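Local coordinates for MOBA relate protein (Mycobacterium sp., PDB 2WAW) that is of unknown function but belongs to the MobA-like nucleotidyltransferases and so probably transfers a nucleotide from an NTP to an acceptor such as a cofactor, at residues Val10-Gly14 against Val51-Gly55; Ile126-Ala132 against Gly168-Val174; Ala96-Met102 against His137-Arg143; Leu25-Gly29 against Tyr188-Leu192. All blocks are in the same frame, centred on the assembly; numbering follows the deposited sequence.

Contact 1 of 4, residues Val10-Gly14 against Val51-Gly55; sequences VLAAG and VTLGG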
loop_
_atom_site.group_PDB
_atom_site.type_symbol
_atom_site.label_atom_id
_atom_site.label_comp_id
_atom_site.label_asym_id
_atom_site.label_seq_id
_atom_site.Cartn_x
_atom_site.Cartn_y
_atom_site.Cartn_z
ATOM N N VAL A 10 0.988 -4.372 1.109
ATOM C CA VAL A 10 0.544 -3.248 1.914
ATOM C C VAL A 10 1.713 -2.828 2.795
ATOM O O VAL A 10 2.146 -3.590 3.685
ATOM C CB VAL A 10 -0.659 -3.637 2.779
ATOM C CG1 VAL A 10 -1.055 -2.484 3.710
ATOM C CG2 VAL A 10 -1.852 -4.009 1.924
ATOM N N LEU A 11 2.230 -1.631 2.533
ATOM C CA LEU A 11 3.374 -1.095 3.297
ATOM C C LEU A 11 2.845 -0.415 4.547
ATOM O O LEU A 11 2.147 0.610 4.465
ATOM C CB LEU A 11 4.201 -0.126 2.435
ATOM C CG LEU A 11 4.730 -0.758 1.142
ATOM C CD1 LEU A 11 5.291 0.352 0.239
ATOM C CD2 LEU A 11 5.840 -1.768 1.433
ATOM N N ALA A 12 3.127 -1.025 5.697
ATOM C CA ALA A 12 2.551 -0.568 6.971
ATOM C C ALA A 12 3.581 -0.485 8.091
ATOM O O ALA A 12 3.245 -0.641 9.267
ATOM C CB ALA A 12 1.364 -1.454 7.374
ATOM N N ALA A 13 4.822 -0.223 7.695
ATOM C CA ALA A 13 5.953 -0.115 8.621
ATOM C C ALA A 13 6.330 1.359 8.822
ATOM O O ALA A 13 6.593 2.093 7.859
ATOM C CB ALA A 13 7.146 -0.915 8.083
ATOM N N GLY A 14 6.342 1.792 10.077
ATOM C CA GLY A 14 6.773 3.149 10.416
ATOM C C GLY A 14 5.864 4.283 9.988
ATOM O O GLY A 14 4.636 4.123 9.949
ATOM N N VAL A 51 1.951 -7.966 4.104
ATOM C CA VAL A 51 1.876 -6.737 4.898
ATOM C C VAL A 51 3.190 -6.557 5.630
ATOM O O VAL A 51 3.692 -7.497 6.272
ATOM C CB VAL A 51 0.739 -6.802 5.938
ATOM C CG1 VAL A 51 0.528 -5.420 6.628
ATOM C CG2 VAL A 51 -0.543 -7.324 5.301
ATOM N N THR A 52 3.766 -5.353 5.523
ATOM C CA THR A 52 5.003 -5.070 6.261
ATOM C C THR A 52 4.681 -4.293 7.522
ATOM O O THR A 52 3.777 -3.444 7.543
ATOM C CB THR A 52 6.044 -4.273 5.428
ATOM O OG1 THR A 52 5.524 -2.963 5.171
ATOM C CG2 THR A 52 6.332 -4.961 4.073
ATOM N N LEU A 53 5.429 -4.600 8.573
ATOM C CA LEU A 53 5.254 -3.938 9.853
ATOM C C LEU A 53 6.617 -3.612 10.411
ATOM O O LEU A 53 7.593 -4.324 10.147
ATOM C CB LEU A 53 4.496 -4.851 10.820
ATOM C CG LEU A 53 3.078 -5.266 10.435
ATOM C CD1 LEU A 53 2.538 -6.265 11.439
ATOM C CD2 LEU A 53 2.226 -4.058 10.410
ATOM N N GLY A 54 6.685 -2.546 11.198
ATOM C CA GLY A 54 7.955 -2.120 11.771
ATOM C C GLY A 54 8.009 -2.286 13.280
ATOM O O GLY A 54 7.591 -3.318 13.821
ATOM N N GLY A 55 8.492 -1.245 13.960
ATOM C CA GLY A 55 8.684 -1.267 15.415
ATOM C C GLY A 55 7.447 -1.570 16.250
ATOM O O GLY A 55 7.564 -2.139 17.339
HETATM O O HOH W 1 3.874 -1.555 11.753
#
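The C-terminal ends of two neighbouring parallel strands, 6-12 and 48-53, meet here in the Rossmann-like half of the nucleotidyltransferase sheet. Val-10 O takes the N-H of Thr-52 at 3.0 Å in an almost straight bond (165°), and the same oxygen receives a CA-H of Val-51. Beyond it the backbone pairing is loose, and a side chain takes up the next N-H. Thr-52 holds OG1 between its backbone N and carbonyl carbon (chi1 67°), which turns the hydroxyl toward the neighbouring strand, where OG1 accepts the N-H of Ala-12 at 3.1 Å. The bond from that N-H to Thr-52 O is weak and bent. Ser-84 OG is a further partner of the threonine hydroxyl, so a buried polar atom is satisfied twice. On the other face, CG1 of Val-51 and CD2 of Leu-53 both pack at 4.1 Å from Ala-12 CB; the small methyl suits a place shared with Leu-34 of helix 33-42. One water bridges the loosened pairing, donating to Ala-12 O (2.7 Å) and accepting from Gly-54 N. The first parallel strand thus runs into a glycine-containing loop, as in MobA-like transferases of the GT-A fold, where that loop probably faces the nucleotide.

Contact 2 of 4, residues Ile126-Ala132 against Gly168-Val174; sequences IAVCEYA and GVRRIRV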
loop_
_atom_site.group_PDB
_atom_site.type_symbol
_atom_site.label_atom_id
_atom_site.label_comp_id
_atom_site.label_asym_id
_atom_site.label_seq_id
_atom_site.Cartn_x
_atom_site.Cartn_y
_atom_site.Cartn_z
ATOM N N ILE A 126 5.469 -0.070 -15.265
ATOM C CA ILE A 126 4.856 0.508 -14.064
ATOM C C ILE A 126 3.488 1.049 -14.454
ATOM O O ILE A 126 3.303 1.516 -15.575
ATOM C CB ILE A 126 5.709 1.676 -13.500
ATOM C CG1 ILE A 126 7.083 1.163 -13.043
ATOM C CG2 ILE A 126 4.976 2.408 -12.376
ATOM C CD1 ILE A 126 8.098 2.257 -12.722
ATOM N N ALA A 127 2.519 0.950 -13.555
ATOM C CA ALA A 127 1.268 1.698 -13.772
ATOM C C ALA A 127 0.851 2.394 -12.495
ATOM O O ALA A 127 1.209 1.960 -11.392
ATOM C CB ALA A 127 0.188 0.779 -14.260
ATOM N N VAL A 128 0.102 3.482 -12.644
ATOM C CA VAL A 128 -0.337 4.272 -11.489
ATOM C C VAL A 128 -1.792 4.672 -11.656
ATOM O O VAL A 128 -2.295 4.717 -12.779
ATOM C CB VAL A 128 0.543 5.536 -11.285
ATOM C CG1 VAL A 128 2.011 5.150 -11.106
ATOM C CG2 VAL A 128 0.358 6.539 -12.439
ATOM N N CYS A 129 -2.474 4.934 -10.547
ATOM C CA CYS A 129 -3.824 5.478 -10.639
ATOM C C CYS A 129 -3.781 6.984 -10.824
ATOM O O CYS A 129 -3.047 7.696 -10.128
ATOM C CB CYS A 129 -4.631 5.114 -9.405
ATOM S SG CYS A 129 -5.022 3.326 -9.346
ATOM N N GLU A 130 -4.565 7.463 -11.773
ATOM C CA GLU A 130 -4.694 8.880 -12.015
ATOM C C GLU A 130 -6.076 9.314 -11.579
ATOM O O GLU A 130 -7.075 9.020 -12.237
ATOM C CB GLU A 130 -4.456 9.212 -13.488
ATOM C CG GLU A 130 -4.523 10.701 -13.758
ATOM C CD GLU A 130 -4.094 11.053 -15.161
ATOM O OE1 GLU A 130 -4.566 10.404 -16.118
ATOM O OE2 GLU A 130 -3.291 11.989 -15.302
ATOM N N TYR A 131 -6.115 9.993 -10.440
ATOM C CA TYR A 131 -7.354 10.488 -9.865
ATOM C C TYR A 131 -7.658 11.879 -10.416
ATOM O O TYR A 131 -6.863 12.460 -11.168
ATOM C CB TYR A 131 -7.185 10.534 -8.353
ATOM C CG TYR A 131 -6.947 9.171 -7.731
ATOM C CD1 TYR A 131 -8.028 8.373 -7.356
ATOM C CD2 TYR A 131 -5.666 8.700 -7.509
ATOM C CE1 TYR A 131 -7.846 7.135 -6.776
ATOM C CE2 TYR A 131 -5.459 7.449 -6.927
ATOM C CZ TYR A 131 -6.561 6.672 -6.562
ATOM O OH TYR A 131 -6.426 5.440 -5.978
ATOM N N ALA A 132 -8.823 12.412 -10.053
ATOM C CA ALA A 132 -9.255 13.721 -10.522
ATOM C C ALA A 132 -8.282 14.852 -10.123
ATOM O O ALA A 132 -8.157 15.847 -10.847
ATOM C CB ALA A 132 -10.643 14.001 -10.002
ATOM N N GLY A 168 8.375 2.791 -18.805
ATOM C CA GLY A 168 7.009 3.131 -19.196
ATOM C C GLY A 168 6.145 3.193 -17.954
ATOM O O GLY A 168 6.240 2.331 -17.071
ATOM N N VAL A 169 5.329 4.237 -17.878
ATOM C CA VAL A 169 4.427 4.437 -16.756
ATOM C C VAL A 169 3.032 4.665 -17.289
ATOM O O VAL A 169 2.737 5.719 -17.893
ATOM C CB VAL A 169 4.868 5.626 -15.871
ATOM C CG1 VAL A 169 3.840 5.894 -14.757
ATOM C CG2 VAL A 169 6.252 5.376 -15.280
ATOM N N ARG A 170 2.159 3.692 -17.060
ATOM C CA ARG A 170 0.802 3.806 -17.574
ATOM C C ARG A 170 -0.121 4.443 -16.543
ATOM O O ARG A 170 -0.195 3.968 -15.413
ATOM C CB ARG A 170 0.292 2.439 -17.966
ATOM C CG ARG A 170 -0.875 2.488 -18.872
ATOM C CD ARG A 170 -1.158 1.123 -19.459
ATOM N NE ARG A 170 -2.114 1.254 -20.544
ATOM C CZ ARG A 170 -2.611 0.238 -21.245
ATOM N NH1 ARG A 170 -2.297 -1.015 -20.946
ATOM N NH2 ARG A 170 -3.460 0.489 -22.227
ATOM N N ARG A 171 -0.845 5.492 -16.943
ATOM C CA ARG A 171 -1.788 6.169 -16.034
ATOM C C ARG A 171 -3.193 5.601 -16.214
ATOM O O ARG A 171 -3.760 5.684 -17.299
ATOM C CB ARG A 171 -1.772 7.688 -16.279
ATOM C CG ARG A 171 -0.508 8.402 -15.825
ATOM C CD ARG A 171 -0.465 9.846 -16.333
ATOM N NE ARG A 171 0.670 10.564 -15.764
ATOM C CZ ARG A 171 0.589 11.710 -15.098
ATOM N NH1 ARG A 171 -0.585 12.314 -14.923
ATOM N NH2 ARG A 171 1.693 12.264 -14.623
ATOM N N ILE A 172 -3.745 5.023 -15.149
ATOM C CA ILE A 172 -5.068 4.410 -15.193
ATOM C C ILE A 172 -6.040 5.344 -14.479
ATOM O O ILE A 172 -5.914 5.571 -13.273
ATOM C CB ILE A 172 -5.084 3.023 -14.497
ATOM C CG1 ILE A 172 -3.958 2.097 -15.022
ATOM C CG2 ILE A 172 -6.461 2.382 -14.640
ATOM C CD1 ILE A 172 -3.948 1.903 -16.521
ATOM N N ARG A 173 -7.007 5.872 -15.217
ATOM C CA ARG A 173 -7.952 6.844 -14.672
ATOM C C ARG A 173 -8.891 6.204 -13.646
ATOM O O ARG A 173 -9.438 5.118 -13.883
ATOM C CB ARG A 173 -8.764 7.480 -15.805
ATOM C CG ARG A 173 -9.803 8.502 -15.354
ATOM C CD ARG A 173 -9.238 9.914 -15.252
ATOM N NE ARG A 173 -10.243 10.859 -14.760
ATOM C CZ ARG A 173 -10.406 11.185 -13.480
ATOM N NH1 ARG A 173 -9.620 10.655 -12.556
ATOM N NH2 ARG A 173 -11.350 12.048 -13.126
ATOM N N VAL A 174 -9.066 6.885 -12.510
ATOM C CA VAL A 174 -10.022 6.504 -11.465
ATOM C C VAL A 174 -10.921 7.727 -11.214
ATOM O O VAL A 174 -10.426 8.838 -11.025
ATOM C CB VAL A 174 -9.293 6.085 -10.158
ATOM C CG1 VAL A 174 -10.302 5.718 -9.050
ATOM C CG2 VAL A 174 -8.363 4.911 -10.434
#
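Ile-126 begins the pairing with edge strand 169-173: its N-H goes to Gly-168 O, its carbonyl takes Arg-170 N at 2.9 Å, and its CB rests against CG2 of Val-169. Ala-127, on the other face, is small enough to sit beside the CB of Arg-170, whose guanidinium leads off to Gly-120 O. Val-128 is bonded through N and O to Arg-170 O and Ile-172 N; its CG1 meets Val-169 CG1 while CG2 lies alongside the aliphatic CG of Arg-171. Cys-129 turns SG to CG2 of Val-174 at 3.9 Å. Glu-130 carries the polar part. With CG anti to the backbone N (chi1 -177°) and the chain extended, OE2 reaches Arg-171 NH1 at 2.8 Å; the oxygen lies in the guanidinium plane but is met from above the carboxylate, the two planes standing 73° apart. Glu-130 O accepts from Val-174 N at 2.9 Å. Tyr-131 lays CE1 3.6 Å from Val-174 CG1, its hydroxyl bonded to His-137 O. Apolar branches of both strands thus pack side by side on the two faces, while the long arginines let an exposed edge strand combine aliphatic packing with charge, the salt bridge probably offsetting part of its positive charge.

Contact 3 of 4, residues Ala96-Met102 against His137-Arg143; sequences AEGIVLM and HPFWVSR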
loop_
_atom_site.group_PDB
_atom_site.type_symbol
_atom_site.label_atom_id
_atom_site.label_comp_id
_atom_site.label_asym_id
_atom_site.label_seq_id
_atom_site.Cartn_x
_atom_site.Cartn_y
_atom_site.Cartn_z
ATOM N N ALA A 96 3.999 -14.477 -9.361
ATOM C CA ALA A 96 3.452 -13.133 -9.522
ATOM C C ALA A 96 4.156 -12.456 -10.707
ATOM O O ALA A 96 5.382 -12.474 -10.802
ATOM C CB ALA A 96 3.651 -12.300 -8.233
ATOM N N GLU A 97 3.366 -11.856 -11.593
ATOM C CA GLU A 97 3.898 -11.107 -12.742
ATOM C C GLU A 97 4.249 -9.666 -12.338
ATOM O O GLU A 97 4.979 -8.964 -13.032
ATOM C CB GLU A 97 2.870 -11.070 -13.893
ATOM C CG GLU A 97 2.730 -12.391 -14.655
ATOM C CD GLU A 97 1.536 -12.418 -15.614
ATOM O OE1 GLU A 97 0.831 -11.390 -15.769
ATOM O OE2 GLU A 97 1.315 -13.488 -16.222
ATOM N N GLY A 98 3.704 -9.235 -11.213
ATOM C CA GLY A 98 4.026 -7.931 -10.652
ATOM C C GLY A 98 3.375 -7.816 -9.295
ATOM O O GLY A 98 2.707 -8.759 -8.822
ATOM N N ILE A 99 3.569 -6.663 -8.664
ATOM C CA ILE A 99 2.928 -6.396 -7.396
ATOM C C ILE A 99 2.087 -5.160 -7.513
ATOM O O ILE A 99 2.336 -4.321 -8.373
ATOM C CB ILE A 99 3.940 -6.202 -6.240
ATOM C CG1 ILE A 99 4.876 -4.986 -6.507
ATOM C CG2 ILE A 99 4.678 -7.533 -5.958
ATOM C CD1 ILE A 99 5.877 -4.688 -5.367
ATOM N N VAL A 100 1.101 -5.061 -6.633
ATOM C CA VAL A 100 0.378 -3.825 -6.410
ATOM C C VAL A 100 0.751 -3.305 -5.031
ATOM O O VAL A 100 0.625 -4.028 -4.030
ATOM C CB VAL A 100 -1.152 -4.030 -6.537
ATOM C CG1 VAL A 100 -1.935 -2.786 -6.042
ATOM C CG2 VAL A 100 -1.532 -4.382 -7.966
ATOM N N LEU A 101 1.220 -2.060 -4.995
ATOM C CA LEU A 101 1.681 -1.385 -3.769
ATOM C C LEU A 101 0.650 -0.443 -3.226
ATOM O O LEU A 101 0.124 0.389 -3.956
ATOM C CB LEU A 101 2.944 -0.566 -4.075
ATOM C CG LEU A 101 4.242 -1.278 -4.431
ATOM C CD1 LEU A 101 5.267 -0.230 -4.845
ATOM C CD2 LEU A 101 4.745 -2.096 -3.245
ATOM N N MET A 102 0.380 -0.565 -1.934
ATOM C CA MET A 102 -0.470 0.417 -1.295
ATOM C C MET A 102 0.004 0.640 0.123
ATOM O O MET A 102 0.825 -0.113 0.653
ATOM C CB MET A 102 -1.917 -0.020 -1.319
ATOM C CG MET A 102 -2.257 -0.982 -0.233
ATOM S SD MET A 102 -3.929 -1.557 -0.476
ATOM C CE MET A 102 -3.643 -3.072 -1.406
ATOM N N HIS A 137 -1.450 6.159 -5.157
ATOM C CA HIS A 137 -1.631 4.730 -4.913
ATOM C C HIS A 137 -3.054 4.303 -5.218
ATOM O O HIS A 137 -3.983 5.125 -5.151
ATOM C CB HIS A 137 -1.312 4.390 -3.447
ATOM C CG HIS A 137 0.137 4.516 -3.088
ATOM N ND1 HIS A 137 0.696 5.708 -2.668
ATOM C CD2 HIS A 137 1.139 3.605 -3.078
ATOM C CE1 HIS A 137 1.982 5.522 -2.421
ATOM N NE2 HIS A 137 2.275 4.256 -2.656
ATOM N N PRO A 138 -3.254 3.025 -5.587
ATOM C CA PRO A 138 -2.253 1.944 -5.720
ATOM C C PRO A 138 -1.359 2.053 -6.963
ATOM O O PRO A 138 -1.763 2.648 -7.998
ATOM C CB PRO A 138 -3.118 0.675 -5.749
ATOM C CG PRO A 138 -4.440 1.141 -6.381
ATOM C CD PRO A 138 -4.623 2.559 -5.876
ATOM N N PHE A 139 -0.145 1.490 -6.839
ATOM C CA PHE A 139 0.808 1.437 -7.951
ATOM C C PHE A 139 0.974 -0.012 -8.396
ATOM O O PHE A 139 0.896 -0.926 -7.574
ATOM C CB PHE A 139 2.194 1.949 -7.547
ATOM C CG PHE A 139 2.249 3.401 -7.135
ATOM C CD1 PHE A 139 1.364 4.346 -7.661
ATOM C CD2 PHE A 139 3.235 3.810 -6.250
ATOM C CE1 PHE A 139 1.459 5.701 -7.287
ATOM C CE2 PHE A 139 3.349 5.152 -5.872
ATOM C CZ PHE A 139 2.460 6.088 -6.377
ATOM N N TRP A 140 1.195 -0.217 -9.695
ATOM C CA TRP A 140 1.599 -1.517 -10.213
ATOM C C TRP A 140 3.055 -1.464 -10.575
ATOM O O TRP A 140 3.490 -0.523 -11.221
ATOM C CB TRP A 140 0.756 -1.866 -11.443
ATOM C CG TRP A 140 1.362 -2.869 -12.386
ATOM C CD1 TRP A 140 2.133 -2.607 -13.482
ATOM C CD2 TRP A 140 1.207 -4.297 -12.335
ATOM N NE1 TRP A 140 2.472 -3.782 -14.115
ATOM C CE2 TRP A 140 1.922 -4.835 -13.426
ATOM C CE3 TRP A 140 0.542 -5.175 -11.460
ATOM C CZ2 TRP A 140 1.988 -6.221 -13.674
ATOM C CZ3 TRP A 140 0.597 -6.541 -11.708
ATOM C CH2 TRP A 140 1.323 -7.053 -12.802
ATOM N N VAL A 141 3.807 -2.495 -10.180
ATOM C CA VAL A 141 5.210 -2.641 -10.573
ATOM C C VAL A 141 5.431 -4.062 -11.075
ATOM O O VAL A 141 5.206 -5.036 -10.336
ATOM C CB VAL A 141 6.175 -2.322 -9.420
ATOM C CG1 VAL A 141 7.643 -2.382 -9.910
ATOM C CG2 VAL A 141 5.874 -0.941 -8.847
ATOM N N SER A 142 5.915 -4.168 -12.318
ATOM C CA SER A 142 6.106 -5.430 -12.999
ATOM C C SER A 142 7.366 -6.093 -12.455
ATOM O O SER A 142 8.263 -5.410 -11.967
ATOM C CB SER A 142 6.251 -5.197 -14.514
ATOM O OG SER A 142 7.420 -4.440 -14.785
ATOM N N ARG A 143 7.402 -7.417 -12.527
ATOM C CA ARG A 143 8.534 -8.203 -12.042
ATOM C C ARG A 143 9.867 -7.725 -12.629
ATOM O O ARG A 143 10.889 -7.741 -11.938
ATOM C CB ARG A 143 8.318 -9.679 -12.379
ATOM C CG ARG A 143 9.535 -10.556 -12.046
ATOM C CD ARG A 143 9.193 -12.040 -12.109
ATOM N NE ARG A 143 8.244 -12.406 -11.062
ATOM C CZ ARG A 143 8.572 -12.664 -9.797
ATOM N NH1 ARG A 143 9.838 -12.613 -9.391
ATOM N NH2 ARG A 143 7.621 -12.974 -8.927
#
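Backbone hydrogen bonds between Ile-99 and Val-141, and between Leu-101 and Phe-139, join strand 98-103 to strand 134-142 in an antiparallel pair, each residue giving its N-H and taking one back. The shortest, Ile-99 N to Val-141 O and Leu-101 N to Phe-139 O, are both 2.8 Å. In the non-hydrogen-bonded pair between them, Val-100 with Trp-140, CA-H groups fill in: Val-100 CA points to Phe-139 O, and Trp-140 CA to Ile-99 O.

Apolar packing divides between the two faces. On one, Val-100 splits its branches, CG1 lying 3.7 Å from Pro-138 CB and CG2 meeting the edge of the Trp-140 ring near CE3. With CG anti to the backbone N (chi1 157°), the indole reaches across to strand 98-103, bringing CH2 to 3.6 Å from Gly-98 CA. Glycine suits that place, since a CB would run into CH2 and the carbonyl of Val-141. Trp-140 NE1 is bonded to Ala-124 O. On the other face, Leu-101 CD1 touches Val-141 CG2 at 4.1 Å, and Ile-99 CG1 lies beside Val-141 CB.

The polar side-chain grip sits at the end of the pair. Arg-143, bent at chi3 (-66°), comes side-on to the carbonyl of Ala-96, with NE at 2.9 Å and NH2 at 3.0 Å from the one oxygen, which lies close to the guanidinium plane. NE approaches nearly along the carbonyl direction and NH2 on a lone pair. Arg-143 N also bonds to Glu-97 O, at 2.9 Å.

Regular bonding thus ties the buried centre, while a two-nitrogen grip by Arg-143 prolongs it beyond the last strand pair and satisfies a loop carbonyl.

Contact 4 of 4, residues Leu25-Gly29 against Tyr188-Leu192; sequences LLPLG and YERLL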
loop_
_atom_site.group_PDB
_atom_site.type_symbol
_atom_site.label_atom_id
_atom_site.label_comp_id
_atom_site.label_asym_id
_atom_site.label_seq_id
_atom_site.Cartn_x
_atom_site.Cartn_y
_atom_site.Cartn_z
ATOM N N LEU A 25 -2.976 1.361 14.382
ATOM C CA LEU A 25 -3.940 0.990 15.402
ATOM C C LEU A 25 -4.997 2.040 15.725
ATOM O O LEU A 25 -5.837 1.794 16.503
ATOM C CB LEU A 25 -3.218 0.522 16.682
ATOM C CG LEU A 25 -2.250 -0.633 16.499
ATOM C CD1 LEU A 25 -1.436 -0.848 17.657
ATOM C CD2 LEU A 25 -2.956 -1.905 16.122
ATOM N N LEU A 26 -4.935 3.180 15.095
ATOM C CA LEU A 26 -5.959 4.219 15.302
ATOM C C LEU A 26 -7.373 3.714 14.984
ATOM O O LEU A 26 -7.606 3.093 13.937
ATOM C CB LEU A 26 -5.645 5.421 14.439
ATOM C CG LEU A 26 -4.346 6.151 14.768
ATOM C CD1 LEU A 26 -3.976 7.081 13.601
ATOM C CD2 LEU A 26 -4.441 6.917 16.096
ATOM N N PRO A 27 -8.331 3.972 15.887
ATOM C CA PRO A 27 -9.698 3.549 15.651
ATOM C C PRO A 27 -10.256 4.175 14.380
ATOM O O PRO A 27 -10.067 5.369 14.140
ATOM C CB PRO A 27 -10.442 4.105 16.874
ATOM C CG PRO A 27 -9.410 4.171 17.933
ATOM C CD PRO A 27 -8.168 4.613 17.199
ATOM N N LEU A 28 -10.933 3.363 13.567
ATOM C CA LEU A 28 -11.614 3.851 12.391
ATOM C C LEU A 28 -12.916 3.063 12.333
ATOM O O LEU A 28 -12.984 1.969 11.759
ATOM C CB LEU A 28 -10.743 3.672 11.138
ATOM C CG LEU A 28 -11.035 4.575 9.937
ATOM C CD1 LEU A 28 -10.645 6.029 10.220
ATOM C CD2 LEU A 28 -10.307 4.048 8.726
ATOM N N GLY A 29 -13.926 3.602 13.006
ATOM C CA GLY A 29 -15.223 2.940 13.128
ATOM C C GLY A 29 -15.111 1.680 13.958
ATOM O O GLY A 29 -14.573 1.707 15.073
ATOM N N TYR A 188 -5.471 12.228 10.372
ATOM C CA TYR A 188 -6.289 11.170 10.975
ATOM C C TYR A 188 -7.708 11.663 11.216
ATOM O O TYR A 188 -8.661 10.985 10.855
ATOM C CB TYR A 188 -5.672 10.699 12.288
ATOM C CG TYR A 188 -6.603 9.822 13.092
ATOM C CD1 TYR A 188 -7.206 8.676 12.522
ATOM C CD2 TYR A 188 -6.881 10.128 14.412
ATOM C CE1 TYR A 188 -8.077 7.885 13.274
ATOM C CE2 TYR A 188 -7.725 9.343 15.166
ATOM C CZ TYR A 188 -8.318 8.225 14.595
ATOM O OH TYR A 188 -9.146 7.436 15.353
ATOM N N GLU A 189 -7.847 12.840 11.824
ATOM C CA GLU A 189 -9.180 13.359 12.110
ATOM C C GLU A 189 -9.956 13.620 10.835
ATOM O O GLU A 189 -11.168 13.399 10.807
ATOM C CB GLU A 189 -9.126 14.600 12.989
ATOM C CG GLU A 189 -8.516 14.328 14.360
ATOM C CD GLU A 189 -9.204 15.100 15.465
ATOM O OE1 GLU A 189 -9.962 16.049 15.156
ATOM O OE2 GLU A 189 -9.016 14.729 16.635
ATOM N N ARG A 190 -9.258 14.054 9.773
ATOM C CA ARG A 190 -9.900 14.293 8.469
ATOM C C ARG A 190 -10.405 12.978 7.870
ATOM O O ARG A 190 -11.512 12.911 7.309
ATOM C CB ARG A 190 -8.933 14.945 7.476
ATOM C CG ARG A 190 -8.545 16.388 7.766
ATOM C CD ARG A 190 -7.699 16.932 6.604
ATOM N NE ARG A 190 -6.489 17.602 7.077
ATOM C CZ ARG A 190 -5.245 17.209 6.804
ATOM N NH1 ARG A 190 -5.026 16.156 6.036
ATOM N NH2 ARG A 190 -4.207 17.878 7.293
ATOM N N LEU A 191 -9.595 11.937 7.976
ATOM C CA LEU A 191 -10.000 10.641 7.482
ATOM C C LEU A 191 -11.148 10.077 8.293
ATOM O O LEU A 191 -12.054 9.553 7.770
ATOM C CB LEU A 191 -8.825 9.656 7.427
ATOM C CG LEU A 191 -9.126 8.235 7.013
ATOM C CD1 LEU A 191 -9.569 8.228 5.595
ATOM C CD2 LEU A 191 -7.878 7.384 7.230
ATOM N N LEU A 192 -11.074 10.213 9.591
ATOM C CA LEU A 192 -12.129 9.705 10.428
ATOM C C LEU A 192 -13.464 10.422 10.134
ATOM O O LEU A 192 -14.468 9.810 10.087
ATOM C CB LEU A 192 -11.768 9.810 11.910
ATOM C CG LEU A 192 -12.849 9.418 12.914
ATOM C CD1 LEU A 192 -13.175 7.959 12.813
ATOM C CD2 LEU A 192 -12.418 9.775 14.284
#
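Tyr-188 and Leu-26 form the close part of this contact, where the C-terminal helix 185-197 packs on the chain around the short strand 27-28. Leu-26 lies over one face of the phenol: its CB is 3.7 Å from Tyr-188 CE1, and CD1 stands 4.0 Å from the ring centroid, 22° off the normal, in a CH-pi contact. A leucine suits this place because its branched end can spread across a flat ring. The tyrosine is directed outward from the helix by CG anti to the backbone N (chi1 168°), which carries the hydroxyl to the carbonyl of Pro-27. That bond is short, 2.6 Å from Tyr-188 OH to Pro-27 O, with the donor in the carbonyl plane on a lone pair. The phenol is therefore held at its edge by the hydrogen bond and at one face by Leu-26. The proline side chain crosses that of Tyr-188 at about a right angle.

Further along, the fit is looser. CD1 of Leu-28 does most of the touching, 4.0 Å from Leu-192 CA and 4.2 Å from Leu-191 CG. Leu-28 and Leu-192 lie antiparallel, each passing the other's flank. Leu-192, partly exposed, brings CD1 to Leu-28 CD1; Pro-27 and Gly-29 are exposed on this side, and Gly-29 lies near a bound triethylene glycol.

Leu-33 of helix 33-42 touches both Leu-28 and Leu-191, and Trp-185 of the tyrosine's own helix meets the Tyr-188 ring edge-to-face and also packs on Leu-26, so helix 185-197 packs against both the chain at strand 27-28 and helix 33-42.

How the contacts relate
Contacts 1, 2 and 3 belong to one mixed seven-stranded sheet, and contact 4 lies outside it. Contact 3 is the middle piece: Leu-11 N is 2.8 Å from Met-102 O, joining it to contact 1, and Ala-127 O is 2.8 Å from Trp-140 N, joining it to contact 2. The centres of contacts 1 and 2 are 24 Å apart, on opposite sides of the chain's centre. Contact 1 lies beside the glycine-containing loop that in MobA-like proteins probably forms part of the nucleotide site. Contact 4 stands about 8 Å from it at the nearest atoms, and its segments enclose contacts 2 and 3 along the chain; its triethylene glycol probably comes from the crystallisation liquor.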